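PDB 3W5M: putative rhamnosidase from Streptomyces avermitilis, which hydrolyses terminal non-reducing alpha-L-rhamnose residues from rhamnosides such as citrus flavonoids and gum arabic, and binds L-rhamnose through a calcium-dependent carbohydrate-binding module. Local coordinates for residues P133-S138 with T173-A178; S139-P144 with A234-V239; N150-A155 with A226-V231; S177-Y182 with E201-P206. All coordinates share one frame; numbering follows the deposited sequence.

Contact 1 of 4, residues P133-S138 with T173-A178; sequences PSLEGS and TLAISA
The carbonyl oxygen of Ala-175 accepts the backbone hydrogen bond of Val-239 on the next strand and also meets methyl CD2 of Leu-135, at 3.8 Å. Ala-175 lies on strand 171-179, in the four-stranded antiparallel sheet of the CBM67 beta-sandwich, and residues 133-138 form the loop that opens this module. Residues 133-135 run 31° from the direction of 173-176, yet no hydrogen bond crosses between them: a loop can lie along a strand by van der Waals contact alone. Leu-135 and Pro-133 share the contact about equally, Leu-135 through one branch. With CG anti to its carbonyl carbon (chi1 -64°), it sends CD2 to within 4.0 Å of Ala-175 CB, while its other methyl, CD1, rests on Pro-206. The same Ala-175 methyl is met by the oxygen of Pro-133 at 3.9 Å; that oxygen is buried here and finds no hydrogen-bonding partner. At the N-terminal end of both segments, the Pro-133 ring crosses the Thr-173 side chain at about a right angle, its CG 3.7 Å from Thr-173 OG1. Beyond Leu-135 the loop doubles back in a type II turn with Gly-137 at its third position, where a positive phi is easily accepted. The turn brings in Ser-138, whose OG bonds to Cys-238 O and Ser-253 OG, and it is closed by Ser-138 N donating to Leu-135 O at 3.0 Å.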
loop_
_atom_site.group_PDB
_atom_site.type_symbol
_atom_site.label_atom_id
_atom_site.label_comp_id
_atom_site.label_asym_id
_atom_site.label_seq_id
_atom_site.Cartn_x
_atom_site.Cartn_y
_atom_site.Cartn_z
ATOM N N PRO A 133 -12.160 26.734 -10.641
ATOM C CA PRO A 133 -12.382 27.891 -11.509
ATOM C C PRO A 133 -11.496 27.706 -12.741
ATOM O O PRO A 133 -10.324 27.417 -12.581
ATOM C CB PRO A 133 -11.857 29.043 -10.652
ATOM C CG PRO A 133 -12.190 28.621 -9.250
ATOM C CD PRO A 133 -12.046 27.124 -9.216
ATOM N N SER A 134 -12.062 27.803 -13.944
ATOM C CA SER A 134 -11.331 27.444 -15.159
ATOM C C SER A 134 -10.853 28.653 -15.984
ATOM O O SER A 134 -11.273 29.786 -15.772
ATOM C CB SER A 134 -12.200 26.568 -16.053
ATOM O OG SER A 134 -13.015 27.364 -16.883
ATOM N N LEU A 135 -9.999 28.377 -16.952
ATOM C CA LEU A 135 -9.401 29.422 -17.775
ATOM C C LEU A 135 -10.193 29.692 -19.052
ATOM O O LEU A 135 -9.812 30.545 -19.862
ATOM C CB LEU A 135 -7.964 29.027 -18.109
ATOM C CG LEU A 135 -7.050 28.936 -16.883
ATOM C CD1 LEU A 135 -5.730 28.350 -17.351
ATOM C CD2 LEU A 135 -6.855 30.330 -16.262
ATOM N N GLU A 136 -11.304 28.974 -19.222
ATOM C CA GLU A 136 -12.167 29.091 -20.399
ATOM C C GLU A 136 -12.738 30.499 -20.510
ATOM O O GLU A 136 -13.156 31.099 -19.521
ATOM C CB GLU A 136 -13.303 28.063 -20.330
ATOM C CG GLU A 136 -12.783 26.649 -20.151
ATOM C CD GLU A 136 -13.801 25.559 -20.455
ATOM O OE1 GLU A 136 -14.721 25.777 -21.280
ATOM O OE2 GLU A 136 -13.658 24.464 -19.871
ATOM N N GLY A 137 -12.726 31.037 -21.716
ATOM C CA GLY A 137 -13.130 32.424 -21.912
ATOM C C GLY A 137 -11.967 33.400 -21.814
ATOM O O GLY A 137 -12.125 34.553 -22.181
ATOM N N SER A 138 -10.802 32.949 -21.339
ATOM C CA SER A 138 -9.651 33.820 -21.216
ATOM C C SER A 138 -8.706 33.665 -22.409
ATOM O O SER A 138 -8.914 32.809 -23.291
ATOM C CB SER A 138 -8.897 33.549 -19.913
ATOM O OG SER A 138 -8.054 34.650 -19.657
ATOM N N THR A 173 -11.495 34.522 -6.521
ATOM C CA THR A 173 -10.428 33.553 -6.816
ATOM C C THR A 173 -9.687 33.969 -8.065
ATOM O O THR A 173 -10.277 34.558 -8.982
ATOM C CB THR A 173 -10.944 32.119 -7.040
ATOM O OG1 THR A 173 -11.831 32.103 -8.185
ATOM C CG2 THR A 173 -11.652 31.580 -5.781
ATOM N N LEU A 174 -8.391 33.682 -8.074
ATOM C CA LEU A 174 -7.561 33.923 -9.244
ATOM C C LEU A 174 -6.976 32.609 -9.733
ATOM O O LEU A 174 -6.314 31.910 -8.969
ATOM C CB LEU A 174 -6.432 34.910 -8.908
ATOM C CG LEU A 174 -5.446 35.192 -10.051
ATOM C CD1 LEU A 174 -6.111 35.955 -11.185
ATOM C CD2 LEU A 174 -4.218 35.956 -9.540
ATOM N N ALA A 175 -7.234 32.265 -10.996
ATOM C CA ALA A 175 -6.579 31.113 -11.621
ATOM C C ALA A 175 -5.584 31.718 -12.627
ATOM O O ALA A 175 -5.921 32.649 -13.345
ATOM C CB ALA A 175 -7.595 30.248 -12.347
ATOM N N ILE A 176 -4.361 31.214 -12.637
ATOM C CA ILE A 176 -3.301 31.864 -13.418
ATOM C C ILE A 176 -2.256 30.818 -13.815
ATOM O O ILE A 176 -1.933 29.905 -13.051
ATOM C CB ILE A 176 -2.686 33.052 -12.639
ATOM C CG1 ILE A 176 -1.606 33.793 -13.455
ATOM C CG2 ILE A 176 -2.098 32.573 -11.316
ATOM C CD1 ILE A 176 -1.334 35.218 -13.009
ATOM N N SER A 177 -1.762 30.933 -15.039
ATOM C CA SER A 177 -0.682 30.097 -15.492
ATOM C C SER A 177 0.227 30.924 -16.406
ATOM O O SER A 177 -0.244 31.882 -17.017
ATOM C CB SER A 177 -1.272 28.928 -16.288
ATOM O OG SER A 177 -0.266 27.964 -16.562
ATOM N N ALA A 178 1.510 30.564 -16.510
ATOM C CA ALA A 178 2.356 31.255 -17.495
ATOM C C ALA A 178 3.364 30.310 -18.091
ATOM O O ALA A 178 3.855 29.422 -17.408
ATOM C CB ALA A 178 3.081 32.447 -16.874
#

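Contact 2 of 4, residues S139-P144 with A234-V239; sequences SWIWFP and AGWICV
Trp-140 and Trp-142 lay the flat sides of their indoles against Ile-237 and Ala-234, while between them Ile-141 leans on the indole of Trp-236. The framework is an antiparallel pairing in the CBM67 beta-sandwich, limited to a single hydrogen-bonded bridge, consistent with the 134° between the directions of strands 139-142 and 235-239. Ile-141 and Trp-236 trade two backbone bonds, the straighter from Ile-141 N to Trp-236 O at 2.8 Å. Their side chains lie side by side and point the same way. Ile-141 holds CG1 between its backbone N and carbonyl carbon (chi1 62°), which sets CG1 over the five-membered ring of Trp-236 in a CH-pi contact and brings CD1 to 3.5 Å from CZ2. Phe-159 and Trp-257 meet the same indole edge-to-face. The other two tryptophans take CH-pi contacts as well. Methyl CG2 of Ile-237 stands over the six-membered ring of Trp-140, 3.7 Å from its centroid and almost on the normal, and Gly-235 O approaches that indole at its edge, 3.6 Å from CE3. Replacing Trp-140 by an alanine would probably open a gap over Ile-237 CG2 and leave Trp-292 without the ring it stacks on. The indole of Trp-142 is tethered by its NE1 to Glu-145 OE2, and one of its faces receives Ala-234, whose CB sits 3.5 Å from the centroid of the six-membered ring.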
loop_
_atom_site.group_PDB
_atom_site.type_symbol
_atom_site.label_atom_id
_atom_site.label_comp_id
_atom_site.label_asym_id
_atom_site.label_seq_id
_atom_site.Cartn_x
_atom_site.Cartn_y
_atom_site.Cartn_z
ATOM N N SER A 139 -7.689 34.511 -22.441
ATOM C CA SER A 139 -6.701 34.486 -23.521
ATOM C C SER A 139 -5.310 34.460 -22.954
ATOM O O SER A 139 -5.044 35.082 -21.900
ATOM C CB SER A 139 -6.857 35.741 -24.355
ATOM O OG SER A 139 -8.128 35.727 -24.970
ATOM N N TRP A 140 -4.406 33.746 -23.638
ATOM C CA TRP A 140 -2.983 33.840 -23.350
ATOM C C TRP A 140 -2.489 35.152 -23.919
ATOM O O TRP A 140 -2.757 35.446 -25.086
ATOM C CB TRP A 140 -2.191 32.724 -24.026
ATOM C CG TRP A 140 -2.519 31.360 -23.510
ATOM C CD1 TRP A 140 -3.491 30.537 -23.959
ATOM C CD2 TRP A 140 -1.814 30.642 -22.496
ATOM N NE1 TRP A 140 -3.481 29.354 -23.250
ATOM C CE2 TRP A 140 -2.454 29.389 -22.348
ATOM C CE3 TRP A 140 -0.702 30.937 -21.688
ATOM C CZ2 TRP A 140 -2.009 28.414 -21.439
ATOM C CZ3 TRP A 140 -0.280 29.987 -20.769
ATOM C CH2 TRP A 140 -0.932 28.731 -20.655
ATOM N N ILE A 141 -1.825 35.959 -23.095
ATOM C CA ILE A 141 -1.344 37.257 -23.555
ATOM C C ILE A 141 0.157 37.411 -23.369
ATOM O O ILE A 141 0.786 36.702 -22.562
ATOM C CB ILE A 141 -2.103 38.456 -22.904
ATOM C CG1 ILE A 141 -1.930 38.500 -21.387
ATOM C CG2 ILE A 141 -3.559 38.393 -23.254
ATOM C CD1 ILE A 141 -2.335 39.843 -20.803
ATOM N N TRP A 142 0.740 38.331 -24.148
ATOM C CA TRP A 142 2.139 38.696 -24.003
ATOM C C TRP A 142 2.303 40.131 -24.424
ATOM O O TRP A 142 1.335 40.786 -24.796
ATOM C CB TRP A 142 3.016 37.751 -24.874
ATOM C CG TRP A 142 4.433 37.756 -24.516
ATOM C CD1 TRP A 142 5.476 38.206 -25.298
ATOM C CD2 TRP A 142 5.024 37.265 -23.304
ATOM N NE1 TRP A 142 6.665 38.025 -24.638
ATOM C CE2 TRP A 142 6.428 37.459 -23.416
ATOM C CE3 TRP A 142 4.508 36.694 -22.128
ATOM C CZ2 TRP A 142 7.329 37.115 -22.384
ATOM C CZ3 TRP A 142 5.414 36.337 -21.104
ATOM C CH2 TRP A 142 6.808 36.554 -21.251
ATOM N N PHE A 143 3.530 40.628 -24.356
ATOM C CA PHE A 143 3.859 41.908 -24.968
ATOM C C PHE A 143 3.695 41.811 -26.507
ATOM O O PHE A 143 3.952 40.732 -27.089
ATOM C CB PHE A 143 5.279 42.332 -24.575
ATOM C CG PHE A 143 5.663 43.676 -25.137
ATOM C CD1 PHE A 143 5.293 44.847 -24.478
ATOM C CD2 PHE A 143 6.294 43.773 -26.383
ATOM C CE1 PHE A 143 5.612 46.085 -25.011
ATOM C CE2 PHE A 143 6.587 45.017 -26.935
ATOM C CZ PHE A 143 6.254 46.173 -26.245
ATOM N N PRO A 144 3.239 42.904 -27.163
ATOM C CA PRO A 144 3.047 42.852 -28.618
ATOM C C PRO A 144 4.379 42.866 -29.351
ATOM O O PRO A 144 4.811 43.913 -29.849
ATOM C CB PRO A 144 2.238 44.127 -28.921
ATOM C CG PRO A 144 2.571 45.060 -27.785
ATOM C CD PRO A 144 2.649 44.136 -26.589
ATOM N N ALA A 234 5.728 32.049 -25.537
ATOM C CA ALA A 234 5.530 32.726 -24.263
ATOM C C ALA A 234 4.120 33.212 -24.228
ATOM O O ALA A 234 3.503 33.493 -25.267
ATOM C CB ALA A 234 6.481 33.907 -24.089
ATOM N N GLY A 235 3.600 33.303 -23.014
ATOM C CA GLY A 235 2.278 33.844 -22.807
ATOM C C GLY A 235 1.841 33.562 -21.380
ATOM O O GLY A 235 2.346 32.634 -20.738
ATOM N N TRP A 236 0.858 34.314 -20.898
ATOM C CA TRP A 236 0.328 34.019 -19.551
ATOM C C TRP A 236 -1.176 34.246 -19.631
ATOM O O TRP A 236 -1.660 34.949 -20.528
ATOM C CB TRP A 236 1.034 34.843 -18.435
ATOM C CG TRP A 236 0.710 36.298 -18.447
ATOM C CD1 TRP A 236 1.326 37.277 -19.184
ATOM C CD2 TRP A 236 -0.341 36.952 -17.717
ATOM N NE1 TRP A 236 0.720 38.494 -18.953
ATOM C CE2 TRP A 236 -0.288 38.329 -18.045
ATOM C CE3 TRP A 236 -1.294 36.508 -16.795
ATOM C CZ2 TRP A 236 -1.170 39.276 -17.499
ATOM C CZ3 TRP A 236 -2.179 37.458 -16.243
ATOM C CH2 TRP A 236 -2.110 38.816 -16.610
ATOM N N ILE A 237 -1.925 33.595 -18.746
ATOM C CA ILE A 237 -3.364 33.627 -18.847
ATOM C C ILE A 237 -3.944 33.652 -17.424
ATOM O O ILE A 237 -3.373 33.025 -16.505
ATOM C CB ILE A 237 -3.831 32.355 -19.602
ATOM C CG1 ILE A 237 -5.352 32.388 -19.885
ATOM C CG2 ILE A 237 -3.400 31.085 -18.828
ATOM C CD1 ILE A 237 -5.798 31.353 -20.934
ATOM N N CYS A 238 -5.058 34.360 -17.221
ATOM C CA CYS A 238 -5.694 34.314 -15.905
ATOM C C CYS A 238 -7.196 34.527 -15.998
ATOM O O CYS A 238 -7.706 35.010 -17.031
ATOM C CB CYS A 238 -5.056 35.327 -14.926
ATOM S SG CYS A 238 -5.525 37.051 -15.233
ATOM N N VAL A 239 -7.904 34.121 -14.936
ATOM C CA VAL A 239 -9.277 34.579 -14.708
ATOM C C VAL A 239 -9.389 34.981 -13.241
ATOM O O VAL A 239 -8.949 34.252 -12.352
ATOM C CB VAL A 239 -10.370 33.517 -15.008
ATOM C CG1 VAL A 239 -11.766 34.117 -14.802
ATOM C CG2 VAL A 239 -10.257 32.988 -16.430
#

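Contact 3 of 4, residues N150-A155 with A226-V231; sequences NSAPAA and ASNASV. With CA (calcium ion), chain B.
Asn-228 joins loop 150-155 to the calcium site at the end of strand 218-227 in the CBM67 beta-sandwich, and the contact shows how one asparagine can serve a metal and a loop together. Coordination comes first. Asn-228 OD1 binds the calcium ion at 2.3 Å; Asp-179, Asn-180, the backbone oxygen of Pro-233 and three waters complete seven ligands. One of these waters, water 1, also donates to Ser-230 O at 2.8 Å. Hydrogen bonds follow. With CG anti to the backbone N (chi1 -176°), the amide extends toward loop 150-155, and ND2 donates to Pro-153 O at 3.0 Å from above the carbonyl plane, and also to Gly-232 O. Metal on one end and carbonyls at the other fix the amide's rotation, and the ion would probably polarise it, sharpening ND2 as a donor. The backbone adds a nearly straight bond from Asn-228 N to Ala-155 O at 2.8 Å. Weaker CA-H...O contacts flank these, among them Ala-154 CA, centre of an inverse gamma turn, to Asn-228 O. Van der Waals contacts finish the interface: Ala-154 CB lies 3.6 Å from Ser-230 CA, and Val-231 CG1 touches Ser-151 OG at 3.7 Å.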
loop_
_atom_site.group_PDB
_atom_site.type_symbol
_atom_site.label_atom_id
_atom_site.label_comp_id
_atom_site.label_asym_id
_atom_site.label_seq_id
_atom_site.Cartn_x
_atom_site.Cartn_y
_atom_site.Cartn_z
ATOM N N ASN A 150 4.223 31.328 -31.098
ATOM C CA ASN A 150 5.260 30.638 -31.869
ATOM C C ASN A 150 6.648 30.864 -31.265
ATOM O O ASN A 150 7.361 29.903 -30.956
ATOM C CB ASN A 150 5.200 31.077 -33.345
ATOM C CG ASN A 150 6.198 30.331 -34.221
ATOM O OD1 ASN A 150 7.185 30.902 -34.668
ATOM N ND2 ASN A 150 5.950 29.041 -34.452
ATOM N N SER A 151 7.030 32.129 -31.078
ATOM C CA SER A 151 8.366 32.453 -30.589
ATOM C C SER A 151 8.407 33.856 -29.972
ATOM O O SER A 151 7.911 34.803 -30.558
ATOM C CB SER A 151 9.386 32.373 -31.743
ATOM O OG SER A 151 10.694 32.396 -31.217
ATOM N N ALA A 152 8.994 33.966 -28.793
ATOM C CA ALA A 152 9.245 35.248 -28.157
ATOM C C ALA A 152 10.644 35.176 -27.563
ATOM O O ALA A 152 11.148 34.065 -27.329
ATOM C CB ALA A 152 8.198 35.503 -27.073
ATOM N N PRO A 153 11.297 36.346 -27.339
ATOM C CA PRO A 153 12.639 36.331 -26.722
ATOM C C PRO A 153 12.611 35.753 -25.304
ATOM O O PRO A 153 11.546 35.730 -24.667
ATOM C CB PRO A 153 13.025 37.823 -26.674
ATOM C CG PRO A 153 11.723 38.579 -26.785
ATOM C CD PRO A 153 10.873 37.724 -27.681
ATOM N N ALA A 154 13.770 35.316 -24.810
ATOM C CA ALA A 154 13.907 34.888 -23.419
ATOM C C ALA A 154 14.048 36.141 -22.538
ATOM O O ALA A 154 15.167 36.592 -22.226
ATOM C CB ALA A 154 15.123 33.986 -23.238
ATOM N N ALA A 155 12.914 36.710 -22.148
ATOM C CA ALA A 155 12.917 37.973 -21.447
ATOM C C ALA A 155 11.741 38.054 -20.480
ATOM O O ALA A 155 10.860 37.179 -20.475
ATOM C CB ALA A 155 12.880 39.114 -22.454
ATOM N N ALA A 226 5.979 38.498 -16.078
ATOM C CA ALA A 226 6.047 37.145 -16.597
ATOM C C ALA A 226 7.338 37.038 -17.375
ATOM O O ALA A 226 7.746 37.997 -18.040
ATOM C CB ALA A 226 4.854 36.851 -17.496
ATOM N N SER A 227 7.971 35.867 -17.305
ATOM C CA SER A 227 9.262 35.665 -17.958
ATOM C C SER A 227 9.233 34.444 -18.856
ATOM O O SER A 227 8.653 33.407 -18.506
ATOM C CB SER A 227 10.384 35.537 -16.926
ATOM O OG SER A 227 10.441 36.723 -16.140
ATOM N N ASN A 228 9.867 34.568 -20.015
ATOM C CA ASN A 228 10.021 33.425 -20.917
ATOM C C ASN A 228 11.433 32.901 -20.714
ATOM O O ASN A 228 12.389 33.687 -20.746
ATOM C CB ASN A 228 9.806 33.891 -22.354
ATOM C CG ASN A 228 9.850 32.751 -23.379
ATOM O OD1 ASN A 228 9.667 31.584 -23.056
ATOM N ND2 ASN A 228 10.080 33.116 -24.637
ATOM N N ALA A 229 11.563 31.591 -20.497
ATOM C CA ALA A 229 12.838 30.980 -20.061
ATOM C C ALA A 229 13.864 30.797 -21.174
ATOM O O ALA A 229 15.083 30.745 -20.929
ATOM C CB ALA A 229 12.565 29.651 -19.382
ATOM N N SER A 230 13.386 30.689 -22.401
ATOM C CA SER A 230 14.262 30.542 -23.543
ATOM C C SER A 230 13.507 30.997 -24.780
ATOM O O SER A 230 12.282 31.141 -24.748
ATOM C CB SER A 230 14.677 29.077 -23.693
ATOM O OG SER A 230 13.524 28.293 -23.898
ATOM N N VAL A 231 14.224 31.211 -25.874
ATOM C CA VAL A 231 13.586 31.614 -27.117
ATOM C C VAL A 231 12.610 30.526 -27.562
ATOM O O VAL A 231 12.983 29.354 -27.709
ATOM C CB VAL A 231 14.631 31.918 -28.218
ATOM C CG1 VAL A 231 13.954 32.197 -29.553
ATOM C CG2 VAL A 231 15.483 33.108 -27.817
HETATM CA CA CA B . 8.661 29.479 -23.065
HETATM O O HOH W 1 10.335 29.099 -24.765
HETATM O O HOH W 2 9.669 27.147 -22.553
HETATM O O HOH W 3 7.588 27.367 -24.200
#

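Contact 4 of 4, residues S177-Y182 with E201-P206; sequences SADNVY and EGWRRP. With CA (calcium ion), chain B.
This contact joins a strand end to a loop beside the calcium ion of the CBM67 beta-sandwich: Ser-177 and Asp-179, at the close of strand 171-179, meet Trp-203 in the short 3-10 segment 202-204. One direct hydrogen bond spans it, from Ser-177 OG to Trp-203 O at 2.7 Å, entering well to the side of the carbonyl (C=O...donor angle 106°); OG lies opposite the backbone N about CA-CB (chi1 -170°), which carries it there. Putting an alanine at Ser-177 would probably leave Trp-203 O without this bond and let the 3-10 segment shift. Pro-206 packs its CG 3.9 Å from Ser-177 CB, and water 4 links Ala-178 N to Gly-202 O. Further on, the Asp-179 carboxylate lies alongside the Trp-203 indole, their planes 16° apart, with CG 3.9 Å from CD1 and OD2 over one face. The other face carries Arg-204 CG, 3.6 Å above the plane. Arg-204 is itself steadied by Glu-201 OE1, which takes both NE, at 2.7 Å, and NH2, at 2.8 Å. Asp-179 divides its work: OD1 binds calcium, whereas OD2 accepts from Trp-292 NE1 and from a water on the metal. Asn-180, preceded by a cis peptide and forming with Val-181 a classic beta bulge opposite Ser-227, gives OD1 to the same ion. Asp-179, Asn-180 and Trp-203 all bind L-rhamnose, so the arrangement is the calcium-dependent sugar site of CBM67.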
loop_
_atom_site.group_PDB
_atom_site.type_symbol
_atom_site.label_atom_id
_atom_site.label_comp_id
_atom_site.label_asym_id
_atom_site.label_seq_id
_atom_site.Cartn_x
_atom_site.Cartn_y
_atom_site.Cartn_z
ATOM N N SER A 177 -1.762 30.933 -15.039
ATOM C CA SER A 177 -0.682 30.097 -15.492
ATOM C C SER A 177 0.227 30.924 -16.406
ATOM O O SER A 177 -0.244 31.882 -17.017
ATOM C CB SER A 177 -1.272 28.928 -16.288
ATOM O OG SER A 177 -0.266 27.964 -16.562
ATOM N N ALA A 178 1.510 30.564 -16.510
ATOM C CA ALA A 178 2.356 31.255 -17.495
ATOM C C ALA A 178 3.364 30.310 -18.091
ATOM O O ALA A 178 3.855 29.422 -17.408
ATOM C CB ALA A 178 3.081 32.447 -16.874
ATOM N N ASP A 179 3.646 30.529 -19.364
ATOM C CA ASP A 179 4.817 29.988 -20.026
ATOM C C ASP A 179 5.846 31.140 -20.058
ATOM O O ASP A 179 5.746 32.008 -20.931
ATOM C CB ASP A 179 4.398 29.609 -21.455
ATOM C CG ASP A 179 5.527 28.935 -22.248
ATOM O OD1 ASP A 179 6.682 29.102 -21.857
ATOM O OD2 ASP A 179 5.254 28.292 -23.271
ATOM N N ASN A 180 6.838 31.198 -19.152
ATOM C CA ASN A 180 7.175 30.146 -18.186
ATOM C C ASN A 180 6.881 30.428 -16.731
ATOM O O ASN A 180 6.557 29.499 -15.984
ATOM C CB ASN A 180 8.665 29.799 -18.311
ATOM C CG ASN A 180 8.970 29.154 -19.636
ATOM O OD1 ASN A 180 9.424 29.818 -20.575
ATOM N ND2 ASN A 180 8.639 27.866 -19.750
ATOM N N VAL A 181 7.008 31.687 -16.315
ATOM C CA VAL A 181 6.764 32.025 -14.899
ATOM C C VAL A 181 6.066 33.371 -14.749
ATOM O O VAL A 181 6.059 34.186 -15.690
ATOM C CB VAL A 181 8.069 32.070 -14.053
ATOM C CG1 VAL A 181 8.712 30.691 -13.942
ATOM C CG2 VAL A 181 9.058 33.105 -14.592
ATOM N N TYR A 182 5.515 33.618 -13.559
ATOM C CA TYR A 182 4.777 34.853 -13.302
ATOM C C TYR A 182 4.960 35.319 -11.853
ATOM O O TYR A 182 5.347 34.531 -10.985
ATOM C CB TYR A 182 3.292 34.681 -13.625
ATOM C CG TYR A 182 2.619 33.635 -12.770
ATOM C CD1 TYR A 182 2.175 33.941 -11.487
ATOM C CD2 TYR A 182 2.456 32.328 -13.228
ATOM C CE1 TYR A 182 1.582 32.979 -10.683
ATOM C CE2 TYR A 182 1.853 31.360 -12.434
ATOM C CZ TYR A 182 1.413 31.698 -11.160
ATOM O OH TYR A 182 0.832 30.737 -10.366
ATOM N N GLU A 201 7.907 23.149 -17.081
ATOM C CA GLU A 201 6.661 23.247 -17.850
ATOM C C GLU A 201 5.455 23.521 -16.935
ATOM O O GLU A 201 4.369 22.948 -17.093
ATOM C CB GLU A 201 6.452 22.029 -18.763
ATOM C CG GLU A 201 7.462 21.979 -19.905
ATOM C CD GLU A 201 7.310 20.772 -20.821
ATOM O OE1 GLU A 201 6.305 20.034 -20.729
ATOM O OE2 GLU A 201 8.216 20.568 -21.659
ATOM N N GLY A 202 5.680 24.415 -15.976
ATOM C CA GLY A 202 4.653 24.884 -15.064
ATOM C C GLY A 202 3.403 25.445 -15.701
ATOM O O GLY A 202 2.353 25.484 -15.058
ATOM N N TRP A 203 3.489 25.861 -16.967
ATOM C CA TRP A 203 2.307 26.381 -17.672
ATOM C C TRP A 203 1.194 25.342 -17.771
ATOM O O TRP A 203 0.017 25.694 -17.926
ATOM C CB TRP A 203 2.673 26.903 -19.055
ATOM C CG TRP A 203 3.337 25.891 -19.939
ATOM C CD1 TRP A 203 4.671 25.722 -20.142
ATOM C CD2 TRP A 203 2.671 24.924 -20.761
ATOM N NE1 TRP A 203 4.885 24.686 -21.041
ATOM C CE2 TRP A 203 3.670 24.190 -21.444
ATOM C CE3 TRP A 203 1.325 24.616 -20.995
ATOM C CZ2 TRP A 203 3.361 23.162 -22.343
ATOM C CZ3 TRP A 203 1.021 23.593 -21.884
ATOM C CH2 TRP A 203 2.034 22.886 -22.555
ATOM N N ARG A 204 1.582 24.060 -17.709
ATOM C CA ARG A 204 0.631 22.942 -17.686
ATOM C C ARG A 204 -0.220 22.877 -16.443
ATOM O O ARG A 204 -1.270 22.214 -16.449
ATOM C CB ARG A 204 1.375 21.619 -17.790
ATOM C CG ARG A 204 2.116 21.423 -19.097
ATOM C CD ARG A 204 2.689 20.015 -19.143
ATOM N NE ARG A 204 3.604 19.860 -20.263
ATOM C CZ ARG A 204 3.234 19.604 -21.511
ATOM N NH1 ARG A 204 1.947 19.459 -21.823
ATOM N NH2 ARG A 204 4.165 19.490 -22.448
ATOM N N ARG A 205 0.230 23.533 -15.373
ATOM C CA ARG A 205 -0.389 23.363 -14.050
ATOM C C ARG A 205 -0.761 24.703 -13.451
ATOM O O ARG A 205 -0.044 25.223 -12.587
ATOM C CB ARG A 205 0.503 22.547 -13.088
ATOM C CG ARG A 205 0.708 21.097 -13.545
ATOM C CD ARG A 205 1.774 20.346 -12.765
ATOM N NE ARG A 205 3.075 21.005 -12.809
ATOM C CZ ARG A 205 3.982 20.842 -13.768
ATOM N NH1 ARG A 205 3.749 20.030 -14.797
ATOM N NH2 ARG A 205 5.132 21.509 -13.700
ATOM N N PRO A 206 -1.864 25.293 -13.941
ATOM C CA PRO A 206 -2.360 26.559 -13.382
ATOM C C PRO A 206 -2.590 26.486 -11.878
ATOM O O PRO A 206 -3.038 25.462 -11.375
ATOM C CB PRO A 206 -3.709 26.765 -14.091
ATOM C CG PRO A 206 -3.634 25.950 -15.316
ATOM C CD PRO A 206 -2.698 24.805 -15.048
HETATM CA CA CA B . 8.661 29.479 -23.065
HETATM O O HOH W 4 1.976 28.274 -14.360
HETATM O O HOH W 3 7.588 27.367 -24.200
HETATM O O HOH W 5 6.181 27.098 -17.525
HETATM O O HOH W 6 7.895 25.230 -21.286
HETATM O O HOH W 2 9.669 27.147 -22.553
HETATM O O HOH W 7 0.778 28.473 -11.746
HETATM O O HOH W 1 10.335 29.099 -24.765
#

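From the N terminus, residues 133-138 close the first loop on strand 171-179 in contact 1, and strand 139-142 follows at once to pair with strand 235-244 in contact 2. Residues 150-155 then meet 226-231 in contact 3, nested inside contact 2, and contact 4 is nested inside both. Contact 1 crosses contacts 2 and 3 along the chain and shares Ser-177 and Ala-178 with contact 4. Strands 171-179 and 235-244 are neighbours in one sheet, so contacts 1, 2 and 4 meet there; contacts 3 and 4 reach the other sheet through strands 218-227 and 181-186 and meet at the calcium ion.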